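Local coordinates for mitotic checkpoint control protein kinase BUB1 (Drosophila melanogaster, PDB 6JKK), which probably acts as an ATP-dependent protein kinase of the mitotic checkpoint at kinetochores, this chain being the kinase domain of the longer protein, at residues K215-P218 and D219-F223; K233-E236 and M237-G240. One frame throughout, in Å; residues are numbered along the deposited sequence.

Interaction 1: residues K215-P218 and D219-F223; sequences KLFP and DNQTF
The carbonyl oxygen of Pro218 accepts the backbone N-H of Gln221 over 3.1 Å (N to O), closing a type II beta turn that runs from Pro218 through Asp219 and Asn220 to Gln221. An N-H...O angle of 150° makes the bond fairly straight, although the donor stands well above the carbonyl plane and misses the lone pairs. Asn220, third in the turn, has the positive phi that this turn type requires.

The reversal lays Gln221 back against Phe217. Because Gln221 CG is anti to its own N, the chain starts out alongside the Phe217 base, with CG 3.7 Å from Phe217 CB. A bend at chi2 then carries OE1 to within 3.4 Å of Pro218 CD, while Gln221 NE2 donates to Thr222 O at 3.1 Å. This second bond is nearly linear (175°), and its acceptor lies in the amide plane, consistent with the nitrogen being placed at this end of the amide.

Beyond the glutamine, Phe223 directs its edge at the Phe217 face in an offset edge-to-face pair, centroids 5.8 Å apart and planes at 72°. Its CE1 and CZ both reach Phe217 CE2 at 3.9 Å. Ile212 of strand 212-213 touches both phenylalanine side chains, and Trp243 meets the Phe223 ring besides sharing backbone hydrogen bonds with Phe223.

A surface loop in what corresponds to the kinase activation segment is thus tied by one turn bond; the glutamine amide, bonded to Thr222 O, holds its chain against Phe217, the aromatic pair closes the loop's base, and Ile212 and Trp243 join it to the domain.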
ATOM      1  N   LYS A 215      -9.834  -5.468 -14.555  1.00 22.40           N
ATOM      2  CA  LYS A 215     -11.078  -6.100 -14.997  1.00 29.64           C
ATOM      3  C   LYS A 215     -11.903  -5.180 -15.899  1.00 29.03           C
ATOM      4  O   LYS A 215     -12.846  -5.621 -16.562  1.00 30.76           O
ATOM      5  CB  LYS A 215     -11.912  -6.577 -13.800  1.00 25.45           C
ATOM      6  CG  LYS A 215     -11.267  -7.718 -13.013  1.00 30.00           C
ATOM      7  CD  LYS A 215     -12.287  -8.452 -12.143  1.00 32.69           C
ATOM      8  CE  LYS A 215     -11.623  -9.524 -11.281  1.00 33.69           C
ATOM      9  NZ  LYS A 215     -11.028 -10.626 -12.096  1.00 33.81           N
ATOM     10  N   LEU A 216     -11.536  -3.902 -15.927  1.00 27.64           N
ATOM     11  CA  LEU A 216     -12.212  -2.924 -16.775  1.00 26.82           C
ATOM     12  C   LEU A 216     -11.570  -2.833 -18.158  1.00 31.07           C
ATOM     13  O   LEU A 216     -12.032  -2.077 -19.014  1.00 29.65           O
ATOM     14  CB  LEU A 216     -12.208  -1.549 -16.108  1.00 24.99           C
ATOM     15  CG  LEU A 216     -13.063  -1.409 -14.851  1.00 29.32           C
ATOM     16  CD1 LEU A 216     -13.024   0.016 -14.326  1.00 28.86           C
ATOM     17  CD2 LEU A 216     -14.487  -1.829 -15.143  1.00 31.23           C
ATOM     18  N   PHE A 217     -10.509  -3.606 -18.373  1.00 27.84           N
ATOM     19  CA  PHE A 217      -9.785  -3.577 -19.638  1.00 29.36           C
ATOM     20  C   PHE A 217      -9.787  -4.961 -20.270  1.00 31.67           C
ATOM     21  O   PHE A 217     -10.032  -5.953 -19.585  1.00 32.60           O
ATOM     22  CB  PHE A 217      -8.346  -3.101 -19.399  1.00 31.94           C
ATOM     23  CG  PHE A 217      -8.253  -1.715 -18.830  1.00 34.55           C
ATOM     24  CD1 PHE A 217      -8.931  -0.660 -19.426  1.00 34.95           C
ATOM     25  CD2 PHE A 217      -7.495  -1.467 -17.692  1.00 34.71           C
ATOM     26  CE1 PHE A 217      -8.854   0.619 -18.906  1.00 37.21           C
ATOM     27  CE2 PHE A 217      -7.412  -0.191 -17.165  1.00 28.52           C
ATOM     28  CZ  PHE A 217      -8.095   0.853 -17.772  1.00 33.64           C
ATOM     29  N   PRO A 218      -9.527  -5.035 -21.586  1.00 38.43           N
ATOM     30  CA  PRO A 218      -9.405  -6.354 -22.213  1.00 45.00           C
ATOM     31  C   PRO A 218      -8.320  -7.187 -21.549  1.00 45.26           C
ATOM     32  O   PRO A 218      -7.354  -6.633 -21.010  1.00 38.87           O
ATOM     33  CB  PRO A 218      -8.966  -6.019 -23.641  1.00 47.46           C
ATOM     34  CG  PRO A 218      -9.502  -4.657 -23.892  1.00 48.78           C
ATOM     35  CD  PRO A 218      -9.424  -3.941 -22.570  1.00 44.94           C
ATOM     36  N   ASP A 219      -8.496  -8.505 -21.572  1.00 45.79           N
ATOM     37  CA  ASP A 219      -7.402  -9.417 -21.296  1.00 49.26           C
ATOM     38  C   ASP A 219      -6.253  -8.969 -22.189  1.00 58.47           C
ATOM     39  O   ASP A 219      -6.484  -8.543 -23.324  1.00 71.72           O
ATOM     40  CB  ASP A 219      -7.788 -10.851 -21.665  1.00 55.50           C
ATOM     41  CG  ASP A 219      -8.900 -11.411 -20.797  1.00 61.18           C
ATOM     42  OD1 ASP A 219      -9.005 -12.654 -20.712  1.00 62.32           O
ATOM     43  OD2 ASP A 219      -9.668 -10.621 -20.208  1.00 62.99           O
ATOM     44  N   ASN A 220      -5.032  -9.045 -21.664  1.00 48.67           N
ATOM     45  CA  ASN A 220      -3.810  -8.699 -22.405  1.00 50.24           C
ATOM     46  C   ASN A 220      -3.550  -7.191 -22.572  1.00 40.34           C
ATOM     47  O   ASN A 220      -2.630  -6.784 -23.275  1.00 36.87           O
ATOM     48  CB  ASN A 220      -3.735  -9.443 -23.752  1.00 57.51           C
ATOM     49  CG  ASN A 220      -4.063 -10.922 -23.622  1.00 62.20           C
ATOM     50  OD1 ASN A 220      -3.800 -11.537 -22.587  1.00 62.26           O
ATOM     51  ND2 ASN A 220      -4.651 -11.497 -24.670  1.00 62.24           N
ATOM     52  N   GLN A 221      -4.362  -6.370 -21.916  1.00 37.09           N
ATOM     53  CA  GLN A 221      -4.098  -4.938 -21.843  1.00 36.03           C
ATOM     54  C   GLN A 221      -2.786  -4.667 -21.111  1.00 34.19           C
ATOM     55  O   GLN A 221      -2.506  -5.284 -20.079  1.00 29.67           O
ATOM     56  CB  GLN A 221      -5.231  -4.233 -21.098  1.00 37.18           C
ATOM     57  CG  GLN A 221      -5.022  -2.737 -20.909  1.00 39.09           C
ATOM     58  CD  GLN A 221      -5.456  -1.922 -22.119  1.00 42.38           C
ATOM     59  OE1 GLN A 221      -6.620  -1.960 -22.520  1.00 39.69           O
ATOM     60  NE2 GLN A 221      -4.524  -1.175 -22.699  1.00 43.01           N
ATOM     61  N   THR A 222      -1.987  -3.753 -21.654  1.00 29.77           N
ATOM     62  CA  THR A 222      -0.776  -3.268 -20.993  1.00 32.84           C
ATOM     63  C   THR A 222      -0.750  -1.743 -21.040  1.00 37.84           C
ATOM     64  O   THR A 222      -1.556  -1.121 -21.737  1.00 40.24           O
ATOM     65  CB  THR A 222       0.508  -3.810 -21.655  1.00 35.14           C
ATOM     66  OG1 THR A 222       0.620  -3.307 -22.993  1.00 34.07           O
ATOM     67  CG2 THR A 222       0.492  -5.321 -21.690  1.00 39.30           C
ATOM     68  N   PHE A 223       0.171  -1.146 -20.290  1.00 29.97           N
ATOM     69  CA  PHE A 223       0.332   0.304 -20.285  1.00 28.72           C
ATOM     70  C   PHE A 223       1.790   0.663 -20.547  1.00 37.14           C
ATOM     71  O   PHE A 223       2.679  -0.165 -20.351  1.00 40.67           O
ATOM     72  CB  PHE A 223      -0.104   0.886 -18.939  1.00 28.18           C
ATOM     73  CG  PHE A 223      -1.321   0.230 -18.358  1.00 28.55           C
ATOM     74  CD1 PHE A 223      -2.581   0.474 -18.888  1.00 32.56           C
ATOM     75  CD2 PHE A 223      -1.203  -0.626 -17.274  1.00 30.05           C
ATOM     76  CE1 PHE A 223      -3.704  -0.130 -18.349  1.00 30.74           C
ATOM     77  CE2 PHE A 223      -2.316  -1.239 -16.728  1.00 29.71           C
ATOM     78  CZ  PHE A 223      -3.570  -0.989 -17.264  1.00 32.70           C
TER

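Interaction 2: residues K233-E236 and M237-G240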
ATOM      1  N   LYS A 233      10.046   5.706 -11.462  1.00 33.67           N
ATOM      2  CA  LYS A 233      10.083   4.946 -12.708  1.00 32.67           C
ATOM      3  C   LYS A 233      10.357   3.471 -12.422  1.00 27.40           C
ATOM      4  O   LYS A 233      11.437   3.133 -11.931  1.00 27.64           O
ATOM      5  CB  LYS A 233      11.201   5.459 -13.616  1.00 39.01           C
ATOM      6  CG  LYS A 233      10.840   6.576 -14.584  1.00 41.79           C
ATOM      7  CD  LYS A 233      11.991   6.740 -15.569  1.00 45.90           C
ATOM      8  CE  LYS A 233      11.735   7.817 -16.600  1.00 52.04           C
ATOM      9  NZ  LYS A 233      12.941   8.000 -17.458  1.00 61.18           N
ATOM     10  N   CYS A 234       9.406   2.591 -12.733  1.00 28.35           N
ATOM     11  CA  CYS A 234       9.696   1.159 -12.680  1.00 28.79           C
ATOM     12  C   CYS A 234      10.618   0.808 -13.852  1.00 28.01           C
ATOM     13  O   CYS A 234      10.909   1.659 -14.700  1.00 28.92           O
ATOM     14  CB  CYS A 234       8.417   0.300 -12.662  1.00 26.15           C
ATOM     15  SG  CYS A 234       7.437   0.259 -14.198  1.00 25.15           S
ATOM     16  N   ILE A 235      11.092  -0.434 -13.894  1.00 25.30           N
ATOM     17  CA  ILE A 235      12.107  -0.825 -14.872  1.00 26.72           C
ATOM     18  C   ILE A 235      11.619  -0.691 -16.317  1.00 32.05           C
ATOM     19  O   ILE A 235      12.365  -0.261 -17.204  1.00 29.75           O
ATOM     20  CB  ILE A 235      12.612  -2.257 -14.598  1.00 30.19           C
ATOM     21  CG1 ILE A 235      13.236  -2.326 -13.206  1.00 25.43           C
ATOM     22  CG2 ILE A 235      13.628  -2.685 -15.645  1.00 31.24           C
ATOM     23  CD1 ILE A 235      14.282  -1.257 -12.981  1.00 26.93           C
ATOM     24  N   GLU A 236      10.362  -1.051 -16.549  1.00 29.27           N
ATOM     25  CA  GLU A 236       9.779  -0.955 -17.885  1.00 36.10           C
ATOM     26  C   GLU A 236       9.704   0.498 -18.370  1.00 29.67           C
ATOM     27  O   GLU A 236       9.920   0.784 -19.550  1.00 33.27           O
ATOM     28  CB  GLU A 236       8.387  -1.605 -17.902  1.00 26.90           C
ATOM     29  CG  GLU A 236       8.401  -3.132 -17.734  1.00 26.06           C
ATOM     30  CD  GLU A 236       8.681  -3.585 -16.305  1.00 26.22           C
ATOM     31  OE1 GLU A 236       8.620  -2.746 -15.380  1.00 25.19           O
ATOM     32  OE2 GLU A 236       8.953  -4.787 -16.108  1.00 26.92           O
ATOM     33  N   MET A 237       9.411   1.412 -17.448  1.00 31.97           N
ATOM     34  CA  MET A 237       9.317   2.833 -17.771  1.00 30.76           C
ATOM     35  C   MET A 237      10.670   3.433 -18.141  1.00 36.30           C
ATOM     36  O   MET A 237      10.736   4.416 -18.880  1.00 39.52           O
ATOM     37  CB  MET A 237       8.738   3.613 -16.595  1.00 31.23           C
ATOM     38  CG  MET A 237       7.280   3.326 -16.296  1.00 31.98           C
ATOM     39  SD  MET A 237       6.792   4.192 -14.800  1.00 28.30           S
ATOM     40  CE  MET A 237       5.090   3.635 -14.653  1.00 25.88           C
ATOM     41  N   ARG A 238      11.743   2.852 -17.612  1.00 35.04           N
ATOM     42  CA  ARG A 238      13.094   3.332 -17.902  1.00 34.59           C
ATOM     43  C   ARG A 238      13.595   2.824 -19.253  1.00 46.38           C
ATOM     44  O   ARG A 238      14.545   3.367 -19.821  1.00 47.14           O
ATOM     45  CB  ARG A 238      14.059   2.908 -16.785  1.00 34.29           C
ATOM     46  CG  ARG A 238      13.699   3.455 -15.401  1.00 36.94           C
ATOM     47  CD  ARG A 238      14.514   2.796 -14.289  1.00 39.55           C
ATOM     48  NE  ARG A 238      15.358   3.743 -13.560  1.00 52.38           N
ATOM     49  CZ  ARG A 238      15.090   4.209 -12.342  1.00 48.42           C
ATOM     50  NH1 ARG A 238      13.994   3.822 -11.704  1.00 38.75           N
ATOM     51  NH2 ARG A 238      15.921   5.062 -11.759  1.00 53.33           N
ATOM     52  N   THR A 239      12.932   1.799 -19.779  1.00 45.12           N
ATOM     53  CA  THR A 239      13.465   1.041 -20.909  1.00 48.78           C
ATOM     54  C   THR A 239      12.501   0.920 -22.088  1.00 53.35           C
ATOM     55  O   THR A 239      12.599  -0.020 -22.880  1.00 57.89           O
ATOM     56  CB  THR A 239      13.902  -0.373 -20.458  1.00 48.51           C
ATOM     57  OG1 THR A 239      12.811  -1.029 -19.796  1.00 46.97           O
ATOM     58  CG2 THR A 239      15.074  -0.284 -19.497  1.00 42.97           C
ATOM     59  N   GLY A 240      11.579   1.872 -22.203  1.00 53.79           N
ATOM     60  CA  GLY A 240      10.638   1.905 -23.311  1.00 56.68           C
ATOM     61  C   GLY A 240       9.779   0.659 -23.456  1.00 56.55           C
ATOM     62  O   GLY A 240       9.552   0.181 -24.569  1.00 56.57           O
TER
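Arg238 curls back over Lys233: its NH1 comes within 2.7 Å of Lys233 O, which lies at the guanidinium edge, near its plane. The bond is short but bent (N-H...O 126°), hence weak. A bend at chi3 (118°), away from a staggered value, turns the guanidinium back toward this carbonyl, while Arg238 CG packs 3.7 Å from Lys233 CB.

The backbone beneath is a short, weakly bonded helical turn, which just before helix 246-261 probably corresponds to the alphaEF helix at the end of the kinase activation segment. Arg238 N is shared between Cys234 O, at 3.3 Å and in the carbonyl plane, and Ile235 O, where the bond is weak. Ile235 O also receives the Thr239 hydroxyl, OG1 to O 2.7 Å, so a side chain helps satisfy a carbonyl at the end of the turn. Thr239 N continues the pattern to Glu236 O at 3.2 Å.

On another side, extended Met237 sends SD to Cys234 N, a weak N-H...S bond of 3.7 Å, and its CG rests 3.7 Å from Cys234 SG. Leu247 of helix 246-261 touches both residues.

Farther out, Asp230 forms a salt bridge with Lys233 NZ, Tyr250 OH makes a weak hydrogen bond with Arg238 NH1, and Trp276 of strand 276-278 touches Ile235, Arg238 and Thr239. With an alanine at Arg238, the carbonyl of Lys233 is likely to lose its guanidinium partner and a gap to open beside the Lys233 aliphatic chain.

Weak and shared backbone bonds are thus supplemented by the short Thr239 hydroxyl bond, and Asp230 probably eases the like charges of Lys233 and Arg238.

Overall arrangement
Interactions 1 and 2 follow one another along the chain, both between strand 212-213 and helix 246-261 of the protein kinase domain. By comparison with the kinase fold, interaction 1 probably lies inside the activation segment and interaction 2 at and just beyond its C-terminal end. Their centres are 19 Å apart and their nearest atoms about 6 Å, so they do not touch directly. Trp243 connects them: it meets Phe223 of interaction 1 and is also touched by Glu236 and Met237 of interaction 2. The first contact shapes an exposed loop beside helix 92-104; the second forms the short helix 235-238, packed on helix 246-261. Both lie away from the predicted ATP-binding residue Lys85.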